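PDB 3PSH: protein HI_1472 from Haemophilus influenzae, which binds molybdate and tungstate, but not sulfate or phosphate, as the periplasmic solute-binding component of the low-affinity molybdate ABC importer MolBCA. Local coordinates for residues A21-H26 with V87-N92; A32-A37 with K317-S322; P108-S113 with I144-E149; M188-L193 with D242-V247; L193-S198 with K223-E228. All coordinates share one frame; numbering follows the deposited sequence.

Interaction 1: residues A21-H26 with V87-N92. With MOO (molybdate ion), chain B.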
# COMPACT_ATOMS: atom_id res chain seq x y z
N ALA A 21 -19.71 1.86 -7.91
CA ALA A 21 -19.04 1.09 -6.88
C ALA A 21 -18.76 2.06 -5.72
O ALA A 21 -18.48 3.28 -5.97
CB ALA A 21 -17.68 0.62 -7.45
N VAL A 22 -18.73 1.49 -4.51
CA VAL A 22 -18.28 2.36 -3.38
C VAL A 22 -16.99 1.69 -2.90
O VAL A 22 -16.97 0.49 -2.73
CB VAL A 22 -19.40 2.44 -2.32
CG1 VAL A 22 -18.83 3.04 -1.00
CG2 VAL A 22 -20.45 3.43 -2.90
N VAL A 23 -15.92 2.47 -2.74
CA VAL A 23 -14.63 1.84 -2.47
C VAL A 23 -14.13 2.24 -1.08
O VAL A 23 -13.69 3.37 -0.89
CB VAL A 23 -13.54 2.22 -3.57
CG1 VAL A 23 -12.25 1.52 -3.14
CG2 VAL A 23 -14.04 1.71 -4.93
N LEU A 24 -14.33 1.33 -0.11
CA LEU A 24 -14.04 1.64 1.32
C LEU A 24 -12.65 1.23 1.81
O LEU A 24 -12.47 0.74 2.93
CB LEU A 24 -15.18 1.11 2.26
CG LEU A 24 -16.65 1.65 1.91
CD1 LEU A 24 -17.60 1.07 2.95
CD2 LEU A 24 -16.70 3.21 1.81
N GLN A 25 -11.69 1.29 0.90
CA GLN A 25 -10.30 0.88 1.18
C GLN A 25 -9.44 1.73 0.25
O GLN A 25 -9.71 1.75 -0.99
CB GLN A 25 -10.14 -0.62 0.86
CG GLN A 25 -8.77 -1.16 1.45
CD GLN A 25 -8.18 -2.29 0.69
OE1 GLN A 25 -7.88 -3.36 1.31
NE2 GLN A 25 -8.04 -2.16 -0.62
N HIS A 26 -8.40 2.47 0.74
CA HIS A 26 -7.51 3.29 -0.04
C HIS A 26 -6.62 2.51 -1.02
O HIS A 26 -6.34 2.97 -2.10
CB HIS A 26 -6.62 4.19 0.86
CG HIS A 26 -5.91 3.44 1.96
ND1 HIS A 26 -6.59 2.79 2.98
CD2 HIS A 26 -4.59 3.31 2.26
CE1 HIS A 26 -5.72 2.27 3.84
NE2 HIS A 26 -4.51 2.50 3.37
N VAL A 87 -21.86 -2.24 -6.03
CA VAL A 87 -20.89 -3.09 -5.29
C VAL A 87 -20.18 -2.21 -4.28
O VAL A 87 -20.05 -1.03 -4.58
CB VAL A 87 -19.83 -3.72 -6.31
CG1 VAL A 87 -18.99 -2.61 -7.02
CG2 VAL A 87 -18.99 -4.88 -5.65
N VAL A 88 -19.69 -2.77 -3.17
CA VAL A 88 -18.82 -2.11 -2.15
C VAL A 88 -17.60 -2.98 -2.05
O VAL A 88 -17.72 -4.21 -1.78
CB VAL A 88 -19.51 -2.04 -0.79
CG1 VAL A 88 -18.66 -1.32 0.29
CG2 VAL A 88 -20.85 -1.17 -0.97
N PHE A 89 -16.45 -2.34 -2.22
CA PHE A 89 -15.17 -2.98 -1.89
C PHE A 89 -14.86 -2.62 -0.48
O PHE A 89 -14.99 -1.48 -0.12
CB PHE A 89 -14.03 -2.41 -2.75
CG PHE A 89 -14.09 -2.85 -4.19
CD1 PHE A 89 -13.34 -3.98 -4.63
CD2 PHE A 89 -14.86 -2.12 -5.09
CE1 PHE A 89 -13.42 -4.38 -6.03
CE2 PHE A 89 -14.90 -2.50 -6.47
CZ PHE A 89 -14.13 -3.61 -6.90
N VAL A 90 -14.50 -3.64 0.30
CA VAL A 90 -14.08 -3.39 1.70
C VAL A 90 -12.67 -3.95 1.87
O VAL A 90 -12.26 -4.86 1.12
CB VAL A 90 -15.08 -4.04 2.74
CG1 VAL A 90 -16.49 -3.38 2.50
CG2 VAL A 90 -15.10 -5.60 2.73
N THR A 91 -11.98 -3.52 2.94
CA THR A 91 -10.68 -4.14 3.31
C THR A 91 -10.93 -5.54 3.94
O THR A 91 -11.94 -5.80 4.61
CB THR A 91 -9.93 -3.19 4.23
OG1 THR A 91 -8.53 -3.54 4.28
CG2 THR A 91 -10.57 -3.07 5.60
N ASN A 92 -9.89 -6.39 3.84
CA ASN A 92 -10.00 -7.73 4.30
C ASN A 92 -10.31 -7.87 5.78
O ASN A 92 -10.94 -8.80 6.16
CB ASN A 92 -8.75 -8.53 3.95
CG ASN A 92 -7.50 -7.89 4.53
OD1 ASN A 92 -7.14 -6.72 4.19
ND2 ASN A 92 -6.93 -8.56 5.50
MO MOO B . -1.37 0.56 4.94
O1 MOO B . 0.12 0.90 5.65
O2 MOO B . -2.38 -0.36 6.00
O3 MOO B . -1.14 -0.36 3.53
O4 MOO B . -2.00 2.05 4.40
O HOH W 1 -13.40 -1.50 4.41

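Interaction 2: residues A32-A37 with K317-S322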
# COMPACT_ATOMS: atom_id res chain seq x y z
N ALA A 32 -7.76 1.25 -8.51
CA ALA A 32 -8.83 1.64 -9.45
C ALA A 32 -8.46 2.89 -10.20
O ALA A 32 -8.79 3.00 -11.42
CB ALA A 32 -10.18 1.91 -8.74
N VAL A 33 -7.75 3.83 -9.53
CA VAL A 33 -7.34 5.03 -10.22
C VAL A 33 -6.38 4.60 -11.33
O VAL A 33 -6.38 5.13 -12.47
CB VAL A 33 -6.68 6.05 -9.20
CG1 VAL A 33 -5.89 7.15 -9.97
CG2 VAL A 33 -7.74 6.62 -8.27
N GLN A 34 -5.52 3.65 -11.02
CA GLN A 34 -4.50 3.25 -12.01
C GLN A 34 -5.05 2.36 -13.12
O GLN A 34 -4.36 1.98 -14.07
CB GLN A 34 -3.25 2.60 -11.38
CG GLN A 34 -2.56 3.62 -10.42
CD GLN A 34 -1.37 2.94 -9.71
OE1 GLN A 34 -0.40 2.53 -10.38
NE2 GLN A 34 -1.50 2.75 -8.38
N LEU A 35 -6.24 1.81 -12.88
CA LEU A 35 -7.00 1.07 -13.91
C LEU A 35 -7.90 2.04 -14.71
O LEU A 35 -8.60 1.56 -15.66
CB LEU A 35 -7.88 0.03 -13.19
CG LEU A 35 -7.16 -1.13 -12.57
CD1 LEU A 35 -8.24 -2.00 -11.95
CD2 LEU A 35 -6.25 -1.97 -13.59
N ASP A 36 -7.84 3.35 -14.42
CA ASP A 36 -8.67 4.43 -15.11
C ASP A 36 -10.13 4.02 -14.91
O ASP A 36 -10.93 4.13 -15.88
CB ASP A 36 -8.45 4.51 -16.65
CG ASP A 36 -8.78 5.92 -17.24
OD1 ASP A 36 -9.11 6.87 -16.49
OD2 ASP A 36 -8.74 6.02 -18.51
N ALA A 37 -10.51 3.66 -13.67
CA ALA A 37 -11.88 3.16 -13.34
C ALA A 37 -12.72 4.15 -12.54
O ALA A 37 -13.87 3.85 -12.17
CB ALA A 37 -11.83 1.76 -12.56
N LYS A 317 1.38 6.50 -17.92
CA LYS A 317 0.57 5.31 -18.25
C LYS A 317 -0.61 5.06 -17.29
O LYS A 317 -1.80 5.02 -17.74
CB LYS A 317 1.41 4.05 -18.43
CG LYS A 317 0.58 2.80 -18.51
CD LYS A 317 0.09 2.53 -19.94
CE LYS A 317 -0.82 1.28 -19.94
NZ LYS A 317 -1.54 1.34 -21.35
N PHE A 318 -0.33 5.13 -15.96
CA PHE A 318 -1.32 4.67 -14.96
C PHE A 318 -2.00 5.81 -14.27
O PHE A 318 -3.14 5.62 -13.77
CB PHE A 318 -0.58 3.71 -13.97
CG PHE A 318 -0.15 2.41 -14.69
CD1 PHE A 318 -1.11 1.59 -15.26
CD2 PHE A 318 1.20 2.08 -14.87
CE1 PHE A 318 -0.76 0.46 -15.99
CE2 PHE A 318 1.57 0.93 -15.58
CZ PHE A 318 0.60 0.07 -16.12
N TYR A 319 -1.32 6.97 -14.15
CA TYR A 319 -2.01 8.11 -13.54
C TYR A 319 -2.41 9.17 -14.53
O TYR A 319 -3.01 10.13 -14.13
CB TYR A 319 -1.17 8.76 -12.43
CG TYR A 319 -0.97 7.90 -11.18
CD1 TYR A 319 -2.07 7.59 -10.34
CD2 TYR A 319 0.32 7.42 -10.83
CE1 TYR A 319 -1.91 6.83 -9.15
CE2 TYR A 319 0.50 6.71 -9.59
CZ TYR A 319 -0.61 6.36 -8.82
OH TYR A 319 -0.43 5.72 -7.63
N ARG A 320 -2.06 8.99 -15.80
CA ARG A 320 -2.43 9.88 -16.95
C ARG A 320 -1.93 11.35 -16.68
O ARG A 320 -2.53 12.40 -17.13
CB ARG A 320 -3.97 9.80 -17.18
CG ARG A 320 -4.49 8.42 -17.36
CD ARG A 320 -6.05 8.40 -17.19
NE ARG A 320 -6.33 8.52 -15.74
CZ ARG A 320 -6.24 7.52 -14.82
NH1 ARG A 320 -5.74 6.33 -15.11
NH2 ARG A 320 -6.53 7.80 -13.56
N THR A 321 -0.84 11.44 -15.94
CA THR A 321 -0.21 12.72 -15.67
C THR A 321 1.30 12.52 -15.38
O THR A 321 1.75 11.38 -15.31
CB THR A 321 -0.89 13.51 -14.52
OG1 THR A 321 -0.39 14.86 -14.59
CG2 THR A 321 -0.67 12.92 -13.15
N SER A 322 2.05 13.60 -15.33
CA SER A 322 3.44 13.50 -14.83
C SER A 322 3.55 13.37 -13.30
O SER A 322 2.62 13.71 -12.55
CB SER A 322 4.27 14.68 -15.32
OG SER A 322 3.75 15.84 -14.74

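Interaction 3: residues P108-S113 with I144-E149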
# COMPACT_ATOMS: atom_id res chain seq x y z
N PRO A 108 -23.74 -6.30 -3.01
CA PRO A 108 -22.59 -7.25 -3.04
C PRO A 108 -21.36 -6.54 -2.40
O PRO A 108 -21.14 -5.34 -2.57
CB PRO A 108 -22.34 -7.49 -4.58
CG PRO A 108 -23.62 -6.97 -5.21
CD PRO A 108 -24.17 -5.91 -4.36
N VAL A 109 -20.55 -7.34 -1.71
CA VAL A 109 -19.34 -6.85 -1.06
C VAL A 109 -18.12 -7.67 -1.56
O VAL A 109 -18.20 -8.91 -1.63
CB VAL A 109 -19.45 -7.18 0.47
CG1 VAL A 109 -18.01 -6.97 1.22
CG2 VAL A 109 -20.46 -6.29 1.15
N VAL A 110 -17.04 -6.97 -1.88
CA VAL A 110 -15.86 -7.63 -2.39
C VAL A 110 -14.70 -7.16 -1.51
O VAL A 110 -14.41 -5.95 -1.43
CB VAL A 110 -15.52 -7.18 -3.81
CG1 VAL A 110 -14.15 -7.83 -4.34
CG2 VAL A 110 -16.64 -7.62 -4.73
N ALA A 111 -14.18 -8.13 -0.75
CA ALA A 111 -13.07 -7.88 0.28
C ALA A 111 -11.72 -8.01 -0.41
O ALA A 111 -11.49 -8.99 -1.26
CB ALA A 111 -13.21 -8.90 1.43
N ILE A 112 -10.87 -7.01 -0.19
CA ILE A 112 -9.57 -7.03 -0.85
C ILE A 112 -8.47 -7.00 0.24
O ILE A 112 -8.48 -6.19 1.13
CB ILE A 112 -9.42 -5.79 -1.73
CG1 ILE A 112 -10.38 -5.84 -2.95
CG2 ILE A 112 -7.89 -5.65 -2.26
CD1 ILE A 112 -10.18 -6.96 -4.04
N SER A 113 -7.53 -7.95 0.08
CA SER A 113 -6.42 -8.00 1.03
C SER A 113 -5.11 -7.74 0.30
O SER A 113 -4.12 -7.49 1.01
CB SER A 113 -6.25 -9.40 1.61
OG SER A 113 -5.98 -10.32 0.58
N ILE A 144 -5.16 -7.09 -8.00
CA ILE A 144 -5.29 -6.24 -9.17
C ILE A 144 -6.21 -6.96 -10.20
O ILE A 144 -7.08 -6.28 -10.82
CB ILE A 144 -3.87 -5.87 -9.79
CG1 ILE A 144 -3.09 -4.92 -8.84
CG2 ILE A 144 -4.10 -5.13 -11.15
CD1 ILE A 144 -1.65 -4.67 -9.41
N GLU A 145 -5.90 -8.24 -10.40
CA GLU A 145 -6.79 -8.98 -11.39
C GLU A 145 -8.24 -8.92 -11.05
O GLU A 145 -9.12 -8.74 -11.96
CB GLU A 145 -6.29 -10.39 -11.67
CG GLU A 145 -4.88 -10.39 -12.31
CD GLU A 145 -4.21 -11.76 -12.27
OE1 GLU A 145 -4.70 -12.63 -11.52
OE2 GLU A 145 -3.18 -11.91 -12.92
N LEU A 146 -8.52 -9.07 -9.76
CA LEU A 146 -9.98 -9.08 -9.27
C LEU A 146 -10.61 -7.70 -9.45
O LEU A 146 -11.70 -7.60 -9.95
CB LEU A 146 -10.06 -9.57 -7.82
CG LEU A 146 -11.43 -9.37 -7.13
CD1 LEU A 146 -12.48 -10.33 -7.90
CD2 LEU A 146 -11.29 -9.90 -5.60
N ILE A 147 -9.91 -6.63 -9.03
CA ILE A 147 -10.48 -5.28 -9.13
C ILE A 147 -10.67 -4.99 -10.64
O ILE A 147 -11.70 -4.41 -11.03
CB ILE A 147 -9.52 -4.26 -8.46
CG1 ILE A 147 -9.37 -4.65 -6.99
CG2 ILE A 147 -10.00 -2.82 -8.71
CD1 ILE A 147 -8.17 -4.01 -6.19
N ALA A 148 -9.70 -5.34 -11.46
CA ALA A 148 -9.83 -5.07 -12.89
C ALA A 148 -11.02 -5.86 -13.46
O ALA A 148 -11.72 -5.37 -14.36
CB ALA A 148 -8.52 -5.30 -13.63
N GLU A 149 -11.25 -7.06 -12.97
CA GLU A 149 -12.40 -7.87 -13.56
C GLU A 149 -13.65 -7.19 -13.16
O GLU A 149 -14.55 -7.03 -13.95
CB GLU A 149 -12.34 -9.28 -12.94
CG GLU A 149 -13.59 -10.22 -13.27
CD GLU A 149 -13.46 -11.60 -12.63
OE1 GLU A 149 -12.60 -11.85 -11.73
OE2 GLU A 149 -14.27 -12.48 -12.96

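Interaction 4: residues M188-L193 with D242-V247. With MOO (molybdate ion), chain B.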
# COMPACT_ATOMS: atom_id res chain seq x y z
N MET A 188 10.88 2.25 9.87
CA MET A 188 9.79 3.03 9.33
C MET A 188 9.08 3.80 10.48
O MET A 188 8.44 3.20 11.30
CB MET A 188 8.85 2.06 8.55
CG MET A 188 7.60 2.69 8.12
SD MET A 188 7.76 4.18 7.12
CE MET A 188 8.53 3.59 5.83
N ALA A 189 9.18 5.09 10.47
CA ALA A 189 8.56 5.91 11.57
C ALA A 189 7.24 6.54 11.06
O ALA A 189 7.23 7.38 10.18
CB ALA A 189 9.58 7.03 11.99
N ASN A 190 6.12 6.00 11.56
CA ASN A 190 4.78 6.54 11.35
C ASN A 190 4.41 7.46 12.53
O ASN A 190 5.13 7.48 13.55
CB ASN A 190 3.77 5.39 11.17
CG ASN A 190 3.64 4.97 9.74
OD1 ASN A 190 4.62 4.68 9.08
ND2 ASN A 190 2.40 4.98 9.22
N PRO A 191 3.33 8.25 12.39
CA PRO A 191 2.92 9.22 13.44
C PRO A 191 2.76 8.57 14.78
O PRO A 191 2.53 7.33 14.92
CB PRO A 191 1.57 9.73 12.91
CG PRO A 191 1.80 9.74 11.45
CD PRO A 191 2.49 8.38 11.20
N ASP A 192 3.01 9.36 15.82
CA ASP A 192 2.76 8.84 17.18
C ASP A 192 3.44 7.50 17.57
O ASP A 192 2.75 6.61 18.06
CB ASP A 192 1.23 8.77 17.38
CG ASP A 192 0.61 10.14 17.20
OD1 ASP A 192 1.14 11.10 17.81
OD2 ASP A 192 -0.35 10.27 16.41
N LEU A 193 4.75 7.35 17.29
CA LEU A 193 5.57 6.15 17.55
C LEU A 193 4.97 4.85 16.98
O LEU A 193 5.15 3.76 17.52
CB LEU A 193 6.00 5.98 19.01
CG LEU A 193 7.37 6.64 19.31
CD1 LEU A 193 7.28 6.88 20.86
CD2 LEU A 193 8.49 5.70 18.96
N ASP A 242 5.51 9.29 2.59
CA ASP A 242 5.20 10.59 1.98
C ASP A 242 3.88 11.19 2.48
O ASP A 242 3.77 12.45 2.63
CB ASP A 242 5.11 10.48 0.46
CG ASP A 242 4.99 11.85 -0.21
OD1 ASP A 242 5.89 12.72 0.05
OD2 ASP A 242 4.07 12.03 -1.02
N ARG A 243 2.92 10.32 2.83
CA ARG A 243 1.62 10.87 3.35
C ARG A 243 1.68 11.48 4.74
O ARG A 243 0.70 12.11 5.16
CB ARG A 243 0.53 9.82 3.35
CG ARG A 243 0.94 8.53 4.15
CD ARG A 243 -0.17 7.39 3.99
NE ARG A 243 0.37 6.21 4.73
CZ ARG A 243 -0.25 4.99 4.76
NH1 ARG A 243 -1.47 4.90 4.16
NH2 ARG A 243 0.25 3.94 5.42
N TYR A 244 2.81 11.24 5.47
CA TYR A 244 3.02 11.77 6.80
C TYR A 244 4.29 12.63 6.92
O TYR A 244 5.13 12.39 7.75
CB TYR A 244 3.05 10.64 7.78
CG TYR A 244 1.75 9.82 7.83
CD1 TYR A 244 0.49 10.45 7.88
CD2 TYR A 244 1.76 8.40 7.78
CE1 TYR A 244 -0.70 9.69 7.92
CE2 TYR A 244 0.52 7.63 7.92
CZ TYR A 244 -0.68 8.30 7.94
OH TYR A 244 -1.91 7.63 8.01
N PRO A 245 4.38 13.67 6.12
CA PRO A 245 5.61 14.40 6.05
C PRO A 245 5.98 15.11 7.35
O PRO A 245 7.20 15.30 7.60
CB PRO A 245 5.29 15.47 5.00
CG PRO A 245 3.80 15.69 5.09
CD PRO A 245 3.30 14.28 5.32
N ASP A 246 4.99 15.45 8.20
CA ASP A 246 5.28 16.11 9.51
C ASP A 246 6.17 15.24 10.40
O ASP A 246 6.83 15.74 11.39
CB ASP A 246 3.98 16.44 10.27
CG ASP A 246 3.11 17.51 9.58
OD1 ASP A 246 3.54 18.15 8.57
OD2 ASP A 246 1.97 17.72 10.11
N VAL A 247 6.20 13.93 10.14
CA VAL A 247 6.98 13.05 11.00
C VAL A 247 8.50 13.36 10.89
O VAL A 247 9.22 13.18 11.92
CB VAL A 247 6.64 11.53 10.77
CG1 VAL A 247 7.62 10.67 11.51
CG2 VAL A 247 5.20 11.29 11.18
MO MOO B . -1.37 0.56 4.94
O1 MOO B . 0.12 0.90 5.65
O2 MOO B . -2.38 -0.36 6.00
O3 MOO B . -1.14 -0.36 3.53
O4 MOO B . -2.00 2.05 4.40

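Interaction 5: residues L193-S198 with K223-E228. With MOO (molybdate ion), chain B.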
# COMPACT_ATOMS: atom_id res chain seq x y z
N LEU A 193 4.75 7.35 17.29
CA LEU A 193 5.57 6.15 17.55
C LEU A 193 4.97 4.85 16.98
O LEU A 193 5.15 3.76 17.52
CB LEU A 193 6.00 5.98 19.01
CG LEU A 193 7.37 6.64 19.31
CD1 LEU A 193 7.28 6.88 20.86
CD2 LEU A 193 8.49 5.70 18.96
N GLY A 194 4.30 5.00 15.86
CA GLY A 194 3.72 3.81 15.16
C GLY A 194 4.83 3.23 14.24
O GLY A 194 5.64 3.97 13.66
N THR A 195 4.87 1.91 14.11
CA THR A 195 5.78 1.31 13.07
C THR A 195 5.15 0.07 12.54
O THR A 195 4.06 -0.37 13.05
CB THR A 195 7.22 1.07 13.63
OG1 THR A 195 8.08 0.82 12.52
CG2 THR A 195 7.28 -0.22 14.46
N TYR A 196 5.79 -0.55 11.57
CA TYR A 196 5.30 -1.88 11.09
C TYR A 196 6.30 -2.93 11.41
O TYR A 196 7.54 -2.81 11.16
CB TYR A 196 5.16 -1.92 9.56
CG TYR A 196 4.18 -0.89 9.02
CD1 TYR A 196 2.89 -1.25 8.51
CD2 TYR A 196 4.53 0.49 8.91
CE1 TYR A 196 2.01 -0.23 7.90
CE2 TYR A 196 3.64 1.45 8.42
CZ TYR A 196 2.35 1.14 7.93
OH TYR A 196 1.57 2.09 7.35
N GLY A 197 5.80 -4.02 11.92
CA GLY A 197 6.64 -5.09 12.20
C GLY A 197 6.45 -6.23 11.17
O GLY A 197 6.22 -5.99 9.98
N SER A 198 6.45 -7.50 11.60
CA SER A 198 6.31 -8.65 10.71
C SER A 198 4.90 -8.72 10.02
O SER A 198 3.93 -8.08 10.52
CB SER A 198 6.59 -10.02 11.42
OG SER A 198 5.56 -10.16 12.45
N LYS A 223 2.01 -1.44 14.87
CA LYS A 223 1.87 -1.24 16.34
C LYS A 223 2.48 0.08 16.80
O LYS A 223 3.39 0.59 16.12
CB LYS A 223 2.52 -2.37 17.15
CG LYS A 223 1.88 -3.76 16.97
CD LYS A 223 0.49 -3.83 17.59
CE LYS A 223 -0.26 -5.09 17.07
NZ LYS A 223 0.40 -6.43 17.13
N GLN A 224 2.01 0.60 17.95
CA GLN A 224 2.72 1.67 18.66
C GLN A 224 3.81 1.05 19.49
O GLN A 224 3.56 0.05 20.22
CB GLN A 224 1.79 2.45 19.61
CG GLN A 224 2.48 3.72 20.22
CD GLN A 224 1.54 4.66 20.97
OE1 GLN A 224 0.87 4.24 21.92
NE2 GLN A 224 1.50 5.93 20.55
N VAL A 225 5.03 1.59 19.35
CA VAL A 225 6.19 1.07 20.10
C VAL A 225 6.62 2.18 21.06
O VAL A 225 6.09 3.32 21.00
CB VAL A 225 7.30 0.62 19.09
CG1 VAL A 225 6.63 -0.44 18.08
CG2 VAL A 225 7.84 1.76 18.27
N SER A 226 7.60 1.88 21.92
CA SER A 226 8.20 2.99 22.73
C SER A 226 9.49 3.51 22.12
O SER A 226 10.14 2.80 21.29
CB SER A 226 8.55 2.50 24.16
OG SER A 226 9.56 1.47 24.09
N LEU A 227 9.85 4.71 22.55
CA LEU A 227 11.11 5.35 22.23
C LEU A 227 12.25 4.44 22.64
O LEU A 227 13.20 4.26 21.85
CB LEU A 227 11.21 6.80 22.82
CG LEU A 227 12.50 7.64 22.57
CD1 LEU A 227 13.06 7.54 21.05
CD2 LEU A 227 12.39 9.10 23.03
N GLU A 228 12.13 3.78 23.80
CA GLU A 228 13.17 2.83 24.23
C GLU A 228 13.46 1.69 23.17
O GLU A 228 14.63 1.32 22.88
CB GLU A 228 12.91 2.31 25.67
CG GLU A 228 14.02 1.45 26.24
CD GLU A 228 15.34 2.17 26.44
OE1 GLU A 228 15.40 3.43 26.47
OE2 GLU A 228 16.34 1.44 26.50
MO MOO B . -1.37 0.56 4.94
O1 MOO B . 0.12 0.90 5.65
O2 MOO B . -2.38 -0.36 6.00
O3 MOO B . -1.14 -0.36 3.53
O4 MOO B . -2.00 2.05 4.40

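Interaction 1: residues A21-H26 with V87-N92
Residues 21-24 run parallel to residues 87-91, their axes 4.7 Å and 10° apart, and the pairing is carried by Val22 N to Val87 O (2.8 Å), Phe89 N to Val22 O and Leu24 N to Phe89 O. Where the strands begin to part, a water takes over: it donates to Leu24 O and accepts from Thr91 N. On one face, Val23 and Phe89 lie side by side and point the same way, with Val23 CG2 3.9 Å from Phe89 CD2; Ala21 CB sits at the edge of the same ring and 3.5 Å from Val87 CG1. On the other face Leu24 CD1 meets Val88 CG1 at 3.7 Å, beneath helix 96-103. These are the two central strands of the four-stranded parallel sheet in the N-terminal lobe, and, as usual in such alpha/beta lobes, the ligand lies beyond their C-terminal ends. There Gln25, the N-cap of helix 26-34, lays its CG 3.6 Å from Thr91 CB, crossing it at about a right angle. Next to it, His26 points NE2 at molybdate O4 (2.8 Å, 162° at the hydrogen), with the oxygen in the ring plane. Asn92 OD1 holds the hydroxyl of Tyr280, whose backbone N also binds the anion.

Interaction 2: residues A32-A37 with K317-S322
Gln34 and Arg320 do most of the joining here, between the C-terminal ends of helix 26-34 and helix 307-319; the first of these ends in a Schellman motif, with Asp36 at positive phi. Gln34 CB sits 3.9 Å from Phe318 CB. The next carbon, Gln34 CG, lies over the face of the Tyr319 ring as a CH-pi contact, 4.0 Å from the centroid and 29° off its normal. Beyond it the chain stays extended, which carries Gln34 CD across the ring to within 3.6 Å of Tyr319 CZ, the amide stacked on the ring. At the tip, OE1 bonds to Tyr314 OH of helix 307-319, NE2 to Glu284 of helix 283-297 and Tyr319 OH to Asn30 of helix 26-34, so the buried polar ends are held by three helices. Beside the ring, Val33 CG1 touches its edge at CD1.

Arg320 reaches in from the solvent side. Its chain bends at chi3 (-75°), and the guanidinium lies flat against the carboxylate of Asp36, the planes 8° apart. Asp36 OD1 sits 3.3 Å from Arg320 NE, but above the plane, so this salt bridge rests on charge without an N-H aimed at the oxygen. The two terminal nitrogens go to the helix end instead: Arg320 NH1 (3.0 Å) and NH2 (2.9 Å) both grip Val33 O, which also accepts Asp36 N of the Schellman motif.

Interaction 3: residues P108-S113 with I144-E149
No ring, amide or carboxylate meets its partner across this contact; Val110 and Ile112 face Leu146 and Ile147 purely through aliphatic carbons. It is helix-on-sheet packing in the N-terminal alpha/beta lobe: strand 109-112, an outer strand of the parallel sheet, is covered by helix 132-151. The two run nearly antiparallel, at 155°, with their axes 10.0 Å apart, a separation that side chains from both sides have to fill.

Two strand residues with one between them point toward the helix, and both find the same methyl. Leu146 carries its CG anti to the backbone N (chi1 169°), which sends the branch out from the helix so that CD2 rests against both Val110 and Ile112. Val110 CG1 lies 3.7 Å from Leu146 CD2, tip to tip. Ile112 instead slides past Leu146 in the opposite direction, and the side chain crosses Ile147 obliquely. Around this cluster, Ile4 of strand 2-5 packs on Leu146, Phe89 of the next strand lies against both Val110 and Ile112, and Thr28 of helix 26-34 touches Ile112 and Ile147. The whole group is therefore buried. Ile112 CD1 is the shared atom, 3.5 Å from Leu146 CD2 and 3.8 Å from Ile147 CG1.

Interaction 4: residues M188-L193 with D242-V247
The molybdate pocket has part of its C-terminal-lobe wall here, where Pro191 packs on Tyr244 in two loops that leave the C-terminal ends of neighbouring parallel strands, 184-188 and 237-240. Pro191 lies over one face of the tyrosine ring, its CG 3.9 Å from the centroid and 19° off the normal, with CD 3.5 Å from Tyr244 CD2. On the ring's other face rests Arg243 CG, so the ring is sandwiched between proline and the aliphatic part of the arginine. Asn190 comes in obliquely, ND2 3.5 Å from Tyr244 CE2 and the amide steeply inclined to the ring. Farther from the ligand, Val247 packs between the two loops: CG2 touches Pro191 CG at 3.7 Å and CG1 lies by Ala189 O. A type I turn from Tyr244 to Val247 brings the valine round to this place.

From its support on the ring Arg243 runs extended from CG to NE toward the anion. Several partners fix the guanidinium: Gln51 O takes NH1, Gln241 OE1 takes NH2 and also Asn190 ND2, and Trp278 adds a cation-pi contact. With the molybdenum near the guanidinium plane, the two terminal nitrogens share the ligand's oxygens. Arg243 NH1 donates to molybdate O4 at 2.9 Å, while its NH2 divides its reach between O1 and O4, 3.1 Å from each.

Interaction 5: residues L193-S198 with K223-E228
Thr195 and Val225 cross at about a right angle, the threonine methyl CG2 meeting Val225 CG1 at 3.7 Å. The threonine torsion (chi1 -167°) sets OG1 anti to the backbone N, where it bonds to Met188 O, and leaves the methyl to do the packing. Leu193 lies instead against backbone: its CB is 3.3 Å from Val225 O, and CD1 reaches as far as Leu227 N at the start of helix 227-233, which Ser226 N-caps. The backbones pair as a short two-stranded antiparallel ribbon. Thr195 and Lys223 form its hydrogen-bonded pair, N to O both ways, with Thr195 N 2.8 Å from Lys223 O; Gly194 and Gln224 are the non-hydrogen-bonded pair, their CA atoms only 4.2 Å apart. Beyond them Val225 N donates almost straight (173°) to Leu193 O. Gln224, its chain extended, returns its amide NE2 to Asp192 O. Tyr196, next on its strand, makes no contact with 223-228; its ring reaches the molybdate pocket, edge-to-face with Phe222. Tyr196 OH donates to molybdate O1 at a short 2.5 Å, the oxygen lying near the ring plane, and accepts from Gln241 NE2.

Overall arrangement
Interactions 1 and 3 share the N-terminal lobe's sheet, strands 87-91 and 109-112 being neighbours in it; both are buried, but the first joins strand to strand through backbone bonds and the second joins strand to helix through hydrocarbon alone. Interaction 2 ties the C-terminal helix to the same lobe by arginine hydrogen bonds, charge and amide stacking, with an exposed arginine at its rim, and reaches interaction 3 where Leu35 packs on Ala148. Interactions 4 and 5, partly buried, belong to the other lobe, share Leu193 and are joined by Met188 O to Thr195 OG1. Molybdate lies between the lobes: His26 of interaction 1, Arg243 of interaction 4 and Tyr196 of interaction 5 each bond to it.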